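Local coordinates for uncharacterized protein AF_1796 (Archaeoglobus fulgidus, PDB 1VIM) that is of unknown function but probably binds a carbohydrate derivative and may act as an isomerase, at residues A[48-53]-A[74-79]; A[139-143]-A[161-166]. One frame throughout, in Å; residues are numbered along the deposited sequence. Where two conformers were deposited one is given.

Contact 1: residues A[48-53]-A[74-79]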
loop_
_atom_site.group_PDB
_atom_site.type_symbol
_atom_site.label_atom_id
_atom_site.label_comp_id
_atom_site.label_asym_id
_atom_site.label_seq_id
_atom_site.Cartn_x
_atom_site.Cartn_y
_atom_site.Cartn_z
ATOM N N ARG A 48 -4.671 20.107 -14.869
ATOM C CA ARG A 48 -4.179 19.070 -15.764
ATOM C C ARG A 48 -4.419 17.685 -15.174
ATOM O O ARG A 48 -4.953 16.803 -15.837
ATOM C CB ARG A 48 -2.699 19.289 -15.989
ATOM C CG ARG A 48 -2.031 18.234 -16.838
ATOM C CD ARG A 48 -0.503 18.404 -16.952
ATOM N NE ARG A 48 0.112 17.894 -15.733
ATOM C CZ ARG A 48 1.164 17.088 -15.679
ATOM N NH1 ARG A 48 1.828 16.728 -16.790
ATOM N NH2 ARG A 48 1.552 16.632 -14.482
ATOM N N SER A 49 -4.009 17.502 -13.917
ATOM C CA SER A 49 -4.264 16.263 -13.195
ATOM C C SER A 49 -4.391 16.565 -11.720
ATOM O O SER A 49 -4.003 17.637 -11.267
ATOM C CB SER A 49 -3.188 15.213 -13.418
ATOM O OG SER A 49 -2.695 15.132 -14.727
ATOM N N ILE A 50 -4.999 15.626 -10.997
ATOM C CA ILE A 50 -5.320 15.786 -9.593
ATOM C C ILE A 50 -4.458 14.810 -8.815
ATOM O O ILE A 50 -4.348 13.633 -9.169
ATOM C CB ILE A 50 -6.824 15.501 -9.329
ATOM C CG1 ILE A 50 -7.687 16.423 -10.204
ATOM C CG2 ILE A 50 -7.151 15.656 -7.838
ATOM C CD1 ILE A 50 -8.706 15.688 -11.035
ATOM N N PHE A 51 -3.849 15.324 -7.751
ATOM C CA PHE A 51 -3.084 14.497 -6.841
ATOM C C PHE A 51 -3.768 14.559 -5.493
ATOM O O PHE A 51 -4.256 15.646 -5.104
ATOM C CB PHE A 51 -1.659 15.037 -6.705
ATOM C CG PHE A 51 -0.802 14.878 -7.946
ATOM C CD1 PHE A 51 -1.076 15.575 -9.129
ATOM C CD2 PHE A 51 0.328 14.062 -7.920
ATOM C CE1 PHE A 51 -0.271 15.414 -10.256
ATOM C CE2 PHE A 51 1.149 13.930 -9.026
ATOM C CZ PHE A 51 0.847 14.579 -10.192
ATOM N N VAL A 52 -3.804 13.443 -4.758
ATOM C CA VAL A 52 -4.444 13.449 -3.434
ATOM C C VAL A 52 -3.485 12.965 -2.364
ATOM O O VAL A 52 -2.593 12.131 -2.636
ATOM C CB VAL A 52 -5.734 12.615 -3.376
ATOM C CG1 VAL A 52 -6.674 13.020 -4.500
ATOM C CG2 VAL A 52 -5.407 11.126 -3.389
ATOM N N ILE A 53 -3.654 13.475 -1.140
ATOM C CA ILE A 53 -2.816 13.015 -0.028
ATOM C C ILE A 53 -3.557 13.108 1.286
ATOM O O ILE A 53 -4.275 14.082 1.530
ATOM C CB ILE A 53 -1.472 13.793 0.057
ATOM C CG1 ILE A 53 -0.585 13.215 1.179
ATOM C CG2 ILE A 53 -1.709 15.299 0.292
ATOM C CD1 ILE A 53 0.804 13.768 1.188
ATOM N N TYR A 74 -11.360 11.469 -14.532
ATOM C CA TYR A 74 -10.242 12.384 -14.315
ATOM C C TYR A 74 -8.909 11.646 -14.352
ATOM O O TYR A 74 -8.837 10.428 -14.086
ATOM C CB TYR A 74 -10.356 13.111 -12.963
ATOM C CG TYR A 74 -11.519 14.073 -12.873
ATOM C CD1 TYR A 74 -11.431 15.334 -13.445
ATOM C CD2 TYR A 74 -12.698 13.718 -12.233
ATOM C CE1 TYR A 74 -12.498 16.223 -13.386
ATOM C CE2 TYR A 74 -13.778 14.608 -12.151
ATOM C CZ TYR A 74 -13.660 15.853 -12.730
ATOM O OH TYR A 74 -14.712 16.740 -12.648
ATOM N N THR A 75 -7.853 12.401 -14.615
ATOM C CA THR A 75 -6.496 11.913 -14.464
ATOM C C THR A 75 -6.076 12.240 -13.030
ATOM O O THR A 75 -5.954 13.405 -12.644
ATOM C CB THR A 75 -5.562 12.605 -15.452
ATOM O OG1 THR A 75 -5.995 12.263 -16.781
ATOM C CG2 THR A 75 -4.166 12.041 -15.347
ATOM N N VAL A 76 -5.878 11.195 -12.240
ATOM C CA VAL A 76 -5.728 11.362 -10.798
ATOM C C VAL A 76 -4.675 10.401 -10.261
ATOM O O VAL A 76 -4.511 9.295 -10.757
ATOM C CB VAL A 76 -7.094 11.200 -10.069
ATOM C CG1 VAL A 76 -7.735 9.874 -10.380
ATOM C CG2 VAL A 76 -6.995 11.444 -8.572
ATOM N N TYR A 77 -3.999 10.837 -9.203
ATOM C CA TYR A 77 -2.939 10.044 -8.558
ATOM C C TYR A 77 -2.993 10.246 -7.073
ATOM O O TYR A 77 -3.456 11.271 -6.581
ATOM C CB TYR A 77 -1.558 10.495 -9.033
ATOM C CG TYR A 77 -1.429 10.546 -10.519
ATOM C CD1 TYR A 77 -1.272 9.386 -11.261
ATOM C CD2 TYR A 77 -1.465 11.789 -11.184
ATOM C CE1 TYR A 77 -1.157 9.499 -12.713
ATOM C CE2 TYR A 77 -1.355 11.884 -12.548
ATOM C CZ TYR A 77 -1.223 10.773 -13.278
ATOM O OH TYR A 77 -1.074 11.034 -14.642
ATOM N N VAL A 78 -2.419 9.270 -6.374
ATOM C CA VAL A 78 -2.209 9.372 -4.926
ATOM C C VAL A 78 -0.726 9.646 -4.672
ATOM O O VAL A 78 0.153 8.899 -5.146
ATOM C CB VAL A 78 -2.574 8.047 -4.254
ATOM C CG1 VAL A 78 -2.360 8.130 -2.727
ATOM C CG2 VAL A 78 -4.003 7.680 -4.554
ATOM N N VAL A 79 -0.433 10.690 -3.900
ATOM C CA VAL A 79 0.964 11.025 -3.605
ATOM C C VAL A 79 1.663 9.852 -2.947
ATOM O O VAL A 79 1.111 9.216 -2.047
ATOM C CB VAL A 79 1.085 12.297 -2.713
ATOM C CG1 VAL A 79 2.547 12.540 -2.295
ATOM C CG2 VAL A 79 0.521 13.505 -3.432
HETATM O O HOH W 1 -7.961 15.340 -15.015
HETATM O O HOH W 2 -0.526 13.756 -15.368
#

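Contact 2: residues A[139-143]-A[161-166]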
loop_
_atom_site.group_PDB
_atom_site.type_symbol
_atom_site.label_atom_id
_atom_site.label_comp_id
_atom_site.label_asym_id
_atom_site.label_seq_id
_atom_site.Cartn_x
_atom_site.Cartn_y
_atom_site.Cartn_z
ATOM N N VAL A 139 -14.011 23.565 4.326
ATOM C CA VAL A 139 -14.127 23.294 5.747
ATOM C C VAL A 139 -15.167 22.233 5.998
ATOM O O VAL A 139 -16.329 22.366 5.621
ATOM C CB VAL A 139 -14.469 24.564 6.526
ATOM C CG1 VAL A 139 -14.575 24.241 8.007
ATOM C CG2 VAL A 139 -13.394 25.621 6.288
ATOM N N VAL A 140 -14.713 21.140 6.592
ATOM C CA VAL A 140 -15.567 20.049 7.020
ATOM C C VAL A 140 -15.191 19.808 8.461
ATOM O O VAL A 140 -14.098 19.341 8.740
ATOM C CB VAL A 140 -15.332 18.763 6.163
ATOM C CG1 VAL A 140 -16.216 17.659 6.626
ATOM C CG2 VAL A 140 -15.590 19.068 4.652
ATOM N N LYS A 141 -16.070 20.184 9.382
ATOM C CA LYS A 141 -15.758 20.087 10.829
ATOM C C LYS A 141 -15.785 18.674 11.348
ATOM O O LYS A 141 -16.602 17.866 10.911
ATOM C CB LYS A 141 -16.809 20.835 11.656
ATOM C CG LYS A 141 -17.054 22.251 11.252
ATOM C CD LYS A 141 -15.801 23.091 11.455
ATOM C CE LYS A 141 -15.558 23.402 12.917
ATOM N NZ LYS A 141 -14.119 23.708 13.204
ATOM N N GLY A 142 -14.941 18.390 12.336
ATOM C CA GLY A 142 -15.110 17.212 13.161
ATOM C C GLY A 142 -15.984 17.581 14.345
ATOM O O GLY A 142 -17.108 17.147 14.433
ATOM N N LYS A 143 -15.443 18.387 15.248
ATOM C CA LYS A 143 -16.190 18.876 16.413
ATOM C C LYS A 143 -17.053 20.095 16.058
ATOM O O LYS A 143 -16.599 21.028 15.358
ATOM C CB LYS A 143 -15.213 19.229 17.529
ATOM C CG LYS A 143 -15.911 19.669 18.830
ATOM C CD LYS A 143 -14.923 20.280 19.823
ATOM C CE LYS A 143 -14.813 21.794 19.685
ATOM N NZ LYS A 143 -16.069 22.591 19.904
ATOM N N MET A 161 -14.688 11.636 13.904
ATOM C CA MET A 161 -15.823 12.364 13.345
ATOM C C MET A 161 -15.454 13.193 12.124
ATOM O O MET A 161 -16.207 13.209 11.157
ATOM C CB MET A 161 -16.508 13.226 14.395
ATOM C CG MET A 161 -17.940 13.616 14.039
ATOM S SD MET A 161 -19.069 12.223 13.671
ATOM C CE MET A 161 -18.589 11.112 15.053
ATOM N N PHE A 162 -14.303 13.857 12.148
ATOM C CA PHE A 162 -13.832 14.540 10.946
ATOM C C PHE A 162 -13.721 13.531 9.788
ATOM O O PHE A 162 -14.144 13.805 8.652
ATOM C CB PHE A 162 -12.450 15.195 11.141
ATOM C CG PHE A 162 -11.827 15.604 9.840
ATOM C CD1 PHE A 162 -12.277 16.761 9.195
ATOM C CD2 PHE A 162 -10.859 14.797 9.218
ATOM C CE1 PHE A 162 -11.758 17.133 7.946
ATOM C CE2 PHE A 162 -10.346 15.152 7.974
ATOM C CZ PHE A 162 -10.783 16.318 7.338
ATOM N N GLU A 163 -13.141 12.365 10.044
ATOM C CA GLU A 163 -12.874 11.423 8.957
ATOM C C GLU A 163 -14.167 10.926 8.332
ATOM O O GLU A 163 -14.313 10.935 7.120
ATOM C CB GLU A 163 -12.054 10.249 9.478
ATOM C CG GLU A 163 -10.679 10.704 9.941
ATOM C CD GLU A 163 -9.949 9.681 10.726
ATOM O OE1 GLU A 163 -10.524 8.615 10.997
ATOM O OE2 GLU A 163 -8.793 9.998 11.100
ATOM N N LEU A 164 -15.147 10.566 9.157
ATOM C CA LEU A 164 -16.432 10.127 8.604
ATOM C C LEU A 164 -17.127 11.248 7.852
ATOM O O LEU A 164 -17.694 11.035 6.786
ATOM C CB LEU A 164 -17.354 9.645 9.744
ATOM C CG LEU A 164 -16.938 8.363 10.418
ATOM C CD1 LEU A 164 -17.881 8.090 11.573
ATOM C CD2 LEU A 164 -16.898 7.215 9.408
ATOM N N THR A 165 -17.077 12.445 8.397
ATOM C CA THR A 165 -17.783 13.544 7.764
ATOM C C THR A 165 -17.106 13.902 6.438
ATOM O O THR A 165 -17.783 14.201 5.451
ATOM C CB THR A 165 -17.818 14.756 8.707
ATOM O OG1 THR A 165 -18.414 14.368 9.955
ATOM C CG2 THR A 165 -18.755 15.855 8.161
ATOM N N ALA A 166 -15.778 13.874 6.412
ATOM C CA ALA A 166 -15.035 14.167 5.194
ATOM C C ALA A 166 -15.319 13.103 4.122
ATOM O O ALA A 166 -15.513 13.430 2.947
ATOM C CB ALA A 166 -13.519 14.282 5.493
HETATM O O HOH W 3 -18.770 16.540 11.530
#

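Contact 1: residues A[48-53]-A[74-79]
Four backbone hydrogen bonds join 48-53 to 74-79 in the ladder of two parallel strands: I50 N gives to T75 O at 2.9 Å, Y77 N to I50 O, V52 N to Y77 O, and V79 N to V52 O. The bond from V79 N is nearly straight, 173° at the hydrogen, whereas that from V52 N is more bent. These are the two strands of a beta-alpha-beta unit of the SIS domain, linked by helix 56-71; 76-78 is the outermost strand on this side of the chain's parallel sheet, and 50-53 also pairs with strand 92-96 on its other flank. Two CA-H...O contacts, from V76 to I50 O and from F51 to Y77 O, supplement the ladder. I50, V52, V76 and V78 share one face of the sheet, where V52 and V76 pack on A66 of helix 56-71, and V76 and V78 also meet V83 and T82 of the second subunit. Within this row V52 CG2 touches V78 CG2 at 3.9 Å. I50 reaches back to the residues that lead into strand 76-78, its CD1 resting 3.6 Å from Y74 CB, while the hydroxyl of Y74 is hydrogen-bonded to D45. F51 and Y77 occupy the other face. In the conformer of S49 given here, a water bridges the two segments beyond the rings, 2.6 Å from S49 OG and 2.9 Å from Y77 OH. With CG anti to the carbonyl carbon in each, both rings swing back toward the start of their strands and meet at an oblique 50°. Y77 CD2 lies 3.8 Å above one face of the F51 ring, displaced toward its rim.

Contact 2: residues A[139-143]-A[161-166]
V140 lays its CG1 methyl against the CG2 methyl of T165, the two branches running alongside in opposite senses, with only 3.5 Å between V140 CG1 and T165 CG2. Two methyls normally sit farther apart than this. V140 holds CG1 anti to its own N (chi1 180°), which aims this methyl at the helix, where it also comes 3.8 Å from A166 N. The carbonyl of the same valine meets F162 in another way: V140 O sits in the plane of the ring, at its edge, 3.2 Å from F162 CD1 and nearly as close to CE1, so the oxygen faces the slightly positive ring hydrogens. A166 CB, one turn on, sits over the rim of one face of that ring. The contact thus fastens the loop that leaves strand 136-139, an edge strand of the SIS-domain parallel sheet within this chain, to the first turns of helix 160-181. G142 passes closest to the helix backbone, its CA 3.7 Å from the CA of F162, an approach helped by the lack of a side chain on the glycine. Next to it G142 O approaches M161 CG, although the bent methionine chain then leads away toward F17 and H24 of helix 12-31. The polar link is indirect: one water donates to K141 O and to T165 OG1. T165 OG1 in turn donates to M161 O at 2.8 Å, and this carbonyl also accepts T165 N from the opposite face of its plane. A valine in place of T165 would probably leave the bridging water without its helix-side acceptor and M161 O with one donor fewer. On the far side of the loop, K141 NZ is hydrogen-bonded to G124 O.

Overall arrangement
Contact 1 closes before contact 2 opens along the chain, and the two lie on opposite sides of the chain's centre, their centres about 22 Å apart and their nearest atoms about 9 Å apart. Both belong to the SIS domain and serve the same parallel sheet of five strands: 48-53 and 74-79 form its pairing at the 76-78 edge, whereas 139-143 leaves the opposite edge strand, 136-139. Helix 56-71 relates the two, crossing over between the strands of contact 1 and packing through S58 on F162 of contact 2. In the four-chain assembly the second subunit packs on V76, V78 and V79 at the 76-78 edge, while the third meets helix 160-181 at E163 and L164.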